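Local coordinates for pyridoxine 4-oxidase (PDB 4HA6), which catalyses the FAD-dependent oxidation of pyridoxine at its 4-position alcohol, as a member of the GMC oxidoreductase family, at residues Ala18-Asp23 and Thr499-Tyr504; Pro119-Ile124 and Val493-Glu498; Gly139-His144 and Ala196-Thr201. All blocks are in the same frame, centred on the assembly; numbering follows the deposited sequence.

Interaction 1: residues Ala18-Asp23 and Thr499-Tyr504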
# COMPACT_ATOMS: atom_id res chain seq x y z
N ALA A 18 -14.05 13.10 5.28
CA ALA A 18 -14.24 13.51 6.67
C ALA A 18 -13.55 14.84 6.97
O ALA A 18 -14.20 15.78 7.44
CB ALA A 18 -13.73 12.44 7.61
N ARG A 19 -12.25 14.93 6.69
CA ARG A 19 -11.46 16.08 7.15
C ARG A 19 -11.82 17.40 6.45
O ARG A 19 -11.95 18.43 7.12
CB ARG A 19 -9.96 15.78 7.09
CG ARG A 19 -9.52 14.72 8.14
CD ARG A 19 -8.74 15.32 9.30
NE ARG A 19 -9.17 16.67 9.60
CZ ARG A 19 -8.37 17.73 9.60
NH1 ARG A 19 -7.08 17.61 9.34
NH2 ARG A 19 -8.88 18.92 9.87
N LEU A 20 -12.00 17.37 5.13
CA LEU A 20 -12.37 18.57 4.40
C LEU A 20 -13.74 19.10 4.86
O LEU A 20 -13.91 20.30 5.04
CB LEU A 20 -12.35 18.32 2.87
CG LEU A 20 -10.97 17.92 2.34
CD1 LEU A 20 -10.91 17.91 0.81
CD2 LEU A 20 -9.91 18.83 2.89
N SER A 21 -14.69 18.20 5.09
CA SER A 21 -16.04 18.61 5.47
C SER A 21 -16.16 19.10 6.91
O SER A 21 -17.23 19.55 7.33
CB SER A 21 -17.03 17.48 5.21
OG SER A 21 -16.73 16.37 6.03
N GLU A 22 -15.07 19.02 7.68
CA GLU A 22 -15.02 19.63 9.00
C GLU A 22 -15.21 21.16 8.93
O GLU A 22 -15.65 21.79 9.88
CB GLU A 22 -13.72 19.25 9.72
CG GLU A 22 -13.72 17.79 10.16
CD GLU A 22 -12.43 17.38 10.83
OE1 GLU A 22 -11.57 18.25 11.08
OE2 GLU A 22 -12.27 16.18 11.12
N ASP A 23 -14.87 21.73 7.77
CA ASP A 23 -15.18 23.13 7.47
C ASP A 23 -16.64 23.25 7.02
O ASP A 23 -17.01 22.81 5.93
CB ASP A 23 -14.25 23.64 6.36
CG ASP A 23 -14.48 25.12 6.02
OD1 ASP A 23 -15.29 25.79 6.70
OD2 ASP A 23 -13.83 25.61 5.07
N THR A 499 -1.77 15.38 5.61
CA THR A 499 -1.04 16.63 5.39
C THR A 499 -1.73 17.50 4.32
O THR A 499 -1.72 18.73 4.42
CB THR A 499 0.53 16.51 5.19
OG1 THR A 499 0.90 16.78 3.83
CG2 THR A 499 1.11 15.19 5.67
N PHE A 500 -2.37 16.87 3.34
CA PHE A 500 -3.12 17.66 2.39
C PHE A 500 -4.36 18.30 3.03
O PHE A 500 -4.75 19.41 2.66
CB PHE A 500 -3.53 16.85 1.17
CG PHE A 500 -4.36 17.63 0.20
CD1 PHE A 500 -5.74 17.60 0.26
CD2 PHE A 500 -3.74 18.42 -0.77
CE1 PHE A 500 -6.51 18.33 -0.64
CE2 PHE A 500 -4.50 19.14 -1.67
CZ PHE A 500 -5.88 19.10 -1.60
N ALA A 501 -5.00 17.60 3.96
CA ALA A 501 -6.17 18.16 4.63
C ALA A 501 -5.75 19.39 5.42
O ALA A 501 -6.43 20.42 5.41
CB ALA A 501 -6.83 17.15 5.54
N ARG A 502 -4.62 19.27 6.10
CA ARG A 502 -4.09 20.38 6.89
C ARG A 502 -3.75 21.57 6.00
O ARG A 502 -3.99 22.72 6.37
CB ARG A 502 -2.87 19.91 7.69
CG ARG A 502 -3.21 18.82 8.71
CD ARG A 502 -2.00 18.33 9.49
NE ARG A 502 -2.44 17.71 10.74
CZ ARG A 502 -1.82 17.84 11.90
NH1 ARG A 502 -0.70 18.55 12.00
NH2 ARG A 502 -2.31 17.25 12.98
N GLN A 503 -3.23 21.29 4.81
CA GLN A 503 -2.84 22.34 3.86
C GLN A 503 -4.07 23.05 3.28
O GLN A 503 -4.06 24.26 3.07
CB GLN A 503 -1.97 21.71 2.76
CG GLN A 503 -2.08 22.33 1.38
CD GLN A 503 -1.41 21.45 0.33
OE1 GLN A 503 -0.43 20.76 0.61
NE2 GLN A 503 -1.95 21.45 -0.88
N TYR A 504 -5.12 22.28 3.02
CA TYR A 504 -6.36 22.84 2.50
C TYR A 504 -7.04 23.78 3.51
O TYR A 504 -7.49 24.86 3.16
CB TYR A 504 -7.33 21.73 2.08
CG TYR A 504 -8.70 22.27 1.72
CD1 TYR A 504 -8.96 22.77 0.45
CD2 TYR A 504 -9.73 22.29 2.66
CE1 TYR A 504 -10.22 23.27 0.11
CE2 TYR A 504 -10.98 22.78 2.34
CZ TYR A 504 -11.22 23.27 1.07
OH TYR A 504 -12.48 23.76 0.77
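The Arg19 guanidinium has the CG of Arg502 at its edge, near its plane, 4.1 Å from Arg19 NH1. Glu22 CD lies in that plane at the edge too, and the CB of Ala501 comes in obliquely. The Tyr504 ring is also met obliquely, by Leu20. The contact joins helix 11-20, the first helix of the Rossmann-type FAD-binding fold, to the C-terminal helix 490-506.

Arg19 bends at chi2 (-107°) and chi3 (32°), which turns its NE and NH2 toward Glu22. Arg19 NH2 makes a salt bridge of 3.0 Å with Glu22 OE1, reaching it from above the carboxylate plane; the two NE bonds to that carboxylate are weak. Arg19 NH1 has another mate: it forms a salt bridge with Glu498, as does the NE of Arg502. The two guanidinium planes stand 89° apart, and the shared carboxylate probably offsets their like charges.

Away from these charged groups the contact is apolar. Leu20 and Tyr504 cross at about a right angle, and Leu20 also rests on Ile4 and Ile6 of the sheet. Tyr504 OH is hydrogen-bonded to Ser26 OG. Arg19 CB sits 3.8 Å from Ala501 CB, and Leu20 CD2 comes to 3.5 Å from Tyr504 CD2.

Interaction 2: residues Pro119-Ile124 and Val493-Glu498. With FAD (flavin-adenine dinucleotide), chain B.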
# COMPACT_ATOMS: atom_id res chain seq x y z
N PRO A 119 3.90 14.82 13.94
CA PRO A 119 2.58 15.25 14.44
C PRO A 119 1.43 14.79 13.55
O PRO A 119 0.29 14.73 14.03
CB PRO A 119 2.66 16.78 14.37
CG PRO A 119 4.10 17.11 14.28
CD PRO A 119 4.75 15.97 13.56
N VAL A 120 1.70 14.50 12.28
CA VAL A 120 0.65 14.02 11.37
C VAL A 120 0.26 12.58 11.70
O VAL A 120 -0.93 12.27 11.86
CB VAL A 120 1.05 14.18 9.88
CG1 VAL A 120 0.08 13.43 8.96
CG2 VAL A 120 1.12 15.66 9.49
N PHE A 121 1.26 11.69 11.80
CA PHE A 121 1.01 10.32 12.23
C PHE A 121 0.27 10.32 13.58
O PHE A 121 -0.75 9.66 13.74
CB PHE A 121 2.34 9.56 12.36
CG PHE A 121 2.89 9.08 11.05
CD1 PHE A 121 4.20 9.39 10.68
CD2 PHE A 121 2.13 8.31 10.18
CE1 PHE A 121 4.73 8.96 9.48
CE2 PHE A 121 2.65 7.87 8.97
CZ PHE A 121 3.96 8.20 8.62
N GLN A 122 0.79 11.09 14.53
CA GLN A 122 0.16 11.21 15.84
C GLN A 122 -1.31 11.64 15.80
O GLN A 122 -2.12 11.14 16.57
CB GLN A 122 0.98 12.14 16.74
CG GLN A 122 2.40 11.63 17.05
CD GLN A 122 3.28 12.70 17.64
OE1 GLN A 122 2.85 13.83 17.85
NE2 GLN A 122 4.54 12.36 17.91
N ALA A 123 -1.65 12.58 14.91
CA ALA A 123 -3.05 13.00 14.77
C ALA A 123 -3.92 11.85 14.24
O ALA A 123 -5.13 11.78 14.52
CB ALA A 123 -3.16 14.21 13.85
N ILE A 124 -3.31 10.95 13.48
CA ILE A 124 -4.05 9.84 12.89
C ILE A 124 -4.28 8.71 13.90
O ILE A 124 -5.35 8.09 13.93
CB ILE A 124 -3.31 9.32 11.65
CG1 ILE A 124 -3.59 10.23 10.45
CG2 ILE A 124 -3.72 7.88 11.35
CD1 ILE A 124 -2.56 10.12 9.34
N VAL A 493 0.08 6.52 3.05
CA VAL A 493 -1.01 7.08 2.24
C VAL A 493 -1.89 7.95 3.14
O VAL A 493 -2.37 9.02 2.72
CB VAL A 493 -1.90 5.97 1.64
CG1 VAL A 493 -3.05 6.58 0.85
CG2 VAL A 493 -1.07 5.03 0.76
N LEU A 494 -2.11 7.50 4.36
CA LEU A 494 -2.95 8.25 5.29
C LEU A 494 -2.23 9.52 5.72
O LEU A 494 -2.82 10.60 5.77
CB LEU A 494 -3.37 7.38 6.48
CG LEU A 494 -4.23 6.14 6.18
CD1 LEU A 494 -4.36 5.29 7.44
CD2 LEU A 494 -5.61 6.50 5.64
N ALA A 495 -0.93 9.42 5.98
CA ALA A 495 -0.14 10.62 6.26
C ALA A 495 -0.19 11.62 5.09
O ALA A 495 -0.34 12.82 5.31
CB ALA A 495 1.29 10.27 6.62
N ILE A 496 -0.10 11.13 3.86
CA ILE A 496 -0.25 12.00 2.70
C ILE A 496 -1.59 12.71 2.70
O ILE A 496 -1.69 13.92 2.40
CB ILE A 496 -0.10 11.22 1.37
CG1 ILE A 496 1.34 10.76 1.19
CG2 ILE A 496 -0.49 12.10 0.15
CD1 ILE A 496 1.53 9.85 -0.01
N ALA A 497 -2.64 11.98 3.02
CA ALA A 497 -3.97 12.59 2.97
C ALA A 497 -4.12 13.63 4.09
O ALA A 497 -4.60 14.75 3.85
CB ALA A 497 -5.04 11.54 3.04
N GLU A 498 -3.68 13.27 5.30
CA GLU A 498 -3.79 14.21 6.42
C GLU A 498 -2.98 15.49 6.17
O GLU A 498 -3.47 16.58 6.46
CB GLU A 498 -3.37 13.56 7.75
CG GLU A 498 -3.38 14.51 8.97
CD GLU A 498 -4.75 15.12 9.28
OE1 GLU A 498 -4.79 16.18 9.95
OE2 GLU A 498 -5.79 14.55 8.89
PA FAD B . -7.34 2.88 -2.49
O1A FAD B . -7.51 2.70 -0.99
O2A FAD B . -7.13 1.66 -3.34
O5B FAD B . -8.64 3.69 -3.01
C5B FAD B . -8.99 3.86 -4.38
C4B FAD B . -10.50 4.05 -4.39
O4B FAD B . -10.93 4.83 -5.52
C3B FAD B . -11.21 2.70 -4.49
O3B FAD B . -12.26 2.73 -3.52
C2B FAD B . -11.76 2.66 -5.91
O2B FAD B . -12.97 1.89 -5.98
C1B FAD B . -11.97 4.13 -6.23
N9A FAD B . -11.84 4.50 -7.67
C8A FAD B . -10.89 4.08 -8.53
N7A FAD B . -11.08 4.65 -9.76
C5A FAD B . -12.17 5.45 -9.69
C6A FAD B . -12.90 6.33 -10.63
N6A FAD B . -12.49 6.49 -11.93
N1A FAD B . -14.00 6.99 -10.15
C2A FAD B . -14.40 6.86 -8.87
N3A FAD B . -13.77 6.07 -7.97
C4A FAD B . -12.66 5.35 -8.32
N1 FAD B . -1.09 -1.63 3.43
C2 FAD B . -0.61 -1.63 4.69
O2 FAD B . -0.01 -0.61 5.10
N3 FAD B . -0.72 -2.70 5.50
C4 FAD B . -1.33 -3.83 5.12
O4 FAD B . -1.41 -4.83 5.89
C4X FAD B . -1.88 -3.90 3.75
N5 FAD B . -2.50 -5.01 3.28
C5X FAD B . -3.02 -5.04 2.02
C6 FAD B . -3.66 -6.18 1.55
C7 FAD B . -4.20 -6.21 0.26
C7M FAD B . -4.89 -7.45 -0.23
C8 FAD B . -4.08 -5.01 -0.61
C8M FAD B . -4.65 -5.05 -2.00
C9 FAD B . -3.44 -3.86 -0.15
C9A FAD B . -2.90 -3.84 1.14
N10 FAD B . -2.25 -2.69 1.61
C10 FAD B . -1.73 -2.70 2.91
C1' FAD B . -2.11 -1.51 0.75
C2' FAD B . -3.05 -0.38 1.14
O2' FAD B . -4.37 -0.90 1.37
C3' FAD B . -3.06 0.61 -0.03
O3' FAD B . -1.70 0.95 -0.33
C4' FAD B . -3.85 1.86 0.31
O4' FAD B . -5.19 1.46 0.67
C5' FAD B . -3.88 2.84 -0.86
O5' FAD B . -4.95 3.75 -0.66
P FAD B . -5.32 4.81 -1.80
O1P FAD B . -6.22 5.91 -1.24
O2P FAD B . -4.07 5.20 -2.56
O3P FAD B . -6.16 3.91 -2.83
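Glu498 and Val120 meet through aliphatic carbons where helix 114-124 crosses the C-terminal helix 490-506. Their short segments run at 101° to each other, with axes 9.4 Å apart. In this GMC oxidoreductase the second helix also borders the FAD pocket.

Glu498 CB touches two residues of the other helix. It is 3.7 Å from Val120 CG1 and 3.9 Å from Ile124 CD1. Glu498 CG stands anti to the backbone N (chi1 177°), which sets it against Val120 CG1 at 3.6 Å. The chain then bends at chi2 (61°). The carboxylate leaves the apolar patch, and OE1 takes salt bridges from Arg19 and Arg502.

Ile124, Phe121 and Ala495 make most of the rest. Ile124 reaches over the backbone of the other helix: its CD1 lies 3.6 Å from Leu494 O and close to the N of Ala495. The Phe121 ring is met obliquely by the methyl of Ala495, Phe121 CE2 to Ala495 CB 3.6 Å. Phe100 of helix 97-107 also touches this ring.

Val493 is turned to the cofactor instead. Its CG1 is 3.7 Å from FAD O5', a van der Waals contact with an oxygen of the chain leading to the phosphate. FAD is also hydrogen-bonded to Ser11 OG and His490 N.

All six residues that touch between the helices are buried. The contact rests on carbon surfaces, and the one charged residue in it lends its methylenes here. Its buried carboxylate is probably kept ionised by the two arginines that grip it.

Interaction 3: residues Gly139-His144 and Ala196-Thr201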
# COMPACT_ATOMS: atom_id res chain seq x y z
N GLY A 139 -6.48 9.52 18.33
CA GLY A 139 -6.76 9.72 16.91
C GLY A 139 -7.82 8.74 16.44
O GLY A 139 -8.20 7.81 17.17
N PRO A 140 -8.31 8.93 15.21
CA PRO A 140 -9.45 8.14 14.73
C PRO A 140 -9.11 6.67 14.40
O PRO A 140 -10.03 5.83 14.40
CB PRO A 140 -9.89 8.89 13.47
CG PRO A 140 -8.67 9.62 13.01
CD PRO A 140 -7.90 9.98 14.26
N LEU A 141 -7.84 6.36 14.13
CA LEU A 141 -7.42 5.02 13.71
C LEU A 141 -6.80 4.26 14.87
O LEU A 141 -5.68 4.60 15.29
CB LEU A 141 -6.34 5.13 12.61
CG LEU A 141 -6.31 4.20 11.39
CD1 LEU A 141 -4.88 3.93 10.90
CD2 LEU A 141 -7.09 2.91 11.59
N PRO A 142 -7.50 3.23 15.38
CA PRO A 142 -6.92 2.40 16.44
C PRO A 142 -5.68 1.67 15.95
O PRO A 142 -5.68 1.10 14.85
CB PRO A 142 -8.02 1.38 16.73
CG PRO A 142 -9.28 2.02 16.26
CD PRO A 142 -8.89 2.84 15.06
N ILE A 143 -4.61 1.71 16.74
CA ILE A 143 -3.44 0.89 16.48
C ILE A 143 -3.33 -0.13 17.62
O ILE A 143 -3.25 0.25 18.80
CB ILE A 143 -2.13 1.72 16.43
CG1 ILE A 143 -2.31 3.04 15.66
CG2 ILE A 143 -0.97 0.86 15.87
CD1 ILE A 143 -2.94 2.89 14.26
N HIS A 144 -3.33 -1.41 17.28
CA HIS A 144 -3.28 -2.46 18.29
C HIS A 144 -1.89 -3.10 18.33
O HIS A 144 -1.31 -3.38 17.27
CB HIS A 144 -4.36 -3.51 17.97
CG HIS A 144 -4.32 -4.74 18.84
ND1 HIS A 144 -4.14 -4.69 20.20
CD2 HIS A 144 -4.47 -6.05 18.52
CE1 HIS A 144 -4.18 -5.92 20.69
NE2 HIS A 144 -4.37 -6.76 19.69
N ALA A 196 -12.65 3.85 6.17
CA ALA A 196 -14.07 4.22 6.12
C ALA A 196 -14.71 4.13 7.51
O ALA A 196 -15.54 4.98 7.88
CB ALA A 196 -14.81 3.35 5.11
N ASP A 197 -14.34 3.10 8.26
CA ASP A 197 -14.79 2.95 9.64
C ASP A 197 -14.28 4.12 10.50
O ASP A 197 -15.02 4.72 11.29
CB ASP A 197 -14.25 1.63 10.23
CG ASP A 197 -14.88 0.40 9.59
OD1 ASP A 197 -16.02 0.49 9.09
OD2 ASP A 197 -14.22 -0.68 9.61
N ALA A 198 -13.01 4.43 10.36
CA ALA A 198 -12.38 5.43 11.22
C ALA A 198 -12.84 6.86 10.90
O ALA A 198 -13.05 7.66 11.80
CB ALA A 198 -10.85 5.32 11.12
N TRP A 199 -12.98 7.18 9.62
CA TRP A 199 -13.25 8.57 9.27
C TRP A 199 -14.68 8.84 8.84
O TRP A 199 -15.24 9.89 9.18
CB TRP A 199 -12.26 9.07 8.22
CG TRP A 199 -10.93 9.44 8.80
CD1 TRP A 199 -10.58 10.64 9.39
CD2 TRP A 199 -9.78 8.61 8.86
NE1 TRP A 199 -9.26 10.58 9.80
CE2 TRP A 199 -8.75 9.34 9.50
CE3 TRP A 199 -9.51 7.30 8.45
CZ2 TRP A 199 -7.48 8.80 9.73
CZ3 TRP A 199 -8.24 6.77 8.66
CH2 TRP A 199 -7.25 7.52 9.29
N LEU A 200 -15.26 7.91 8.08
CA LEU A 200 -16.65 8.06 7.65
C LEU A 200 -17.62 7.47 8.69
O LEU A 200 -18.33 6.52 8.42
CB LEU A 200 -16.85 7.43 6.26
CG LEU A 200 -16.07 8.19 5.18
CD1 LEU A 200 -16.13 7.49 3.82
CD2 LEU A 200 -16.60 9.60 5.08
N THR A 201 -17.61 8.06 9.89
CA THR A 201 -18.50 7.65 10.98
C THR A 201 -19.93 8.10 10.66
O THR A 201 -20.16 8.84 9.70
CB THR A 201 -18.06 8.29 12.31
OG1 THR A 201 -18.32 9.70 12.27
CG2 THR A 201 -16.58 8.07 12.55
O HOH W 1 -12.98 6.74 14.70
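Pro140 lies over one face of the Trp199 indole. Pro140 CG stands 3.0 Å above the ring plane, offset toward the rim, and is 3.4 Å from Trp199 NE1. Pro140 CB makes a CH-pi contact with the Trp199 five-membered ring: it is 4.3 Å from the centroid and 20° off the ring normal. Trp199 has CG anti to its carbonyl carbon (chi1 -79°), a turn that brings the indole against Pro140 and Leu141. Leu141 CG adds an apolar contact, approaching Trp199 CH2 obliquely at 4.0 Å.

A van der Waals contact with the backbone is separate from these. The methyl of Ala198 sits against the carbonyl of Pro140, Ala198 CB to Pro140 O 3.4 Å.

The polar link is a water. It donates to Pro140 O at 3.1 Å and to Ala198 O at 3.0 Å, tying the two chain segments together.

The indole also touches Leu15 and Ala18 of helix 11-20, Leu494 of helix 490-506 and Ile124 of helix 114-124. It therefore fills the junction between the small parallel sheet of strands 125-126 and 141-142 and these three helices. With an alanine at Trp199, Pro140 would lose the face it rests on, and a gap would probably open among Leu141, Ile124 and Leu494.

The chemistry is divided: carbon against an aromatic face on one side, and a water between two carbonyl oxygens on the other.

Interactions 1 and 2 share helix 490-506, packed first on helix 11-20 and then on helix 114-124. They meet at the Arg19-Glu498 salt bridge, and interaction 2 is nested in the loop that interaction 1 closes. Interaction 2 lies deeper, all its touching residues buried, and is almost purely apolar. Interaction 1, its centre about 22 Å from that of the chain, is buried too but adds charged groups, Arg502 among them exposed. Interaction 3 is partly buried and brings in a water. It joins interaction 2 through Ile124 O and Leu141 N, probably hydrogen-bonded, and through Leu494 CD1 against Leu141 CD1. It reaches interaction 1 where Ala18 CB packs on Trp199 O.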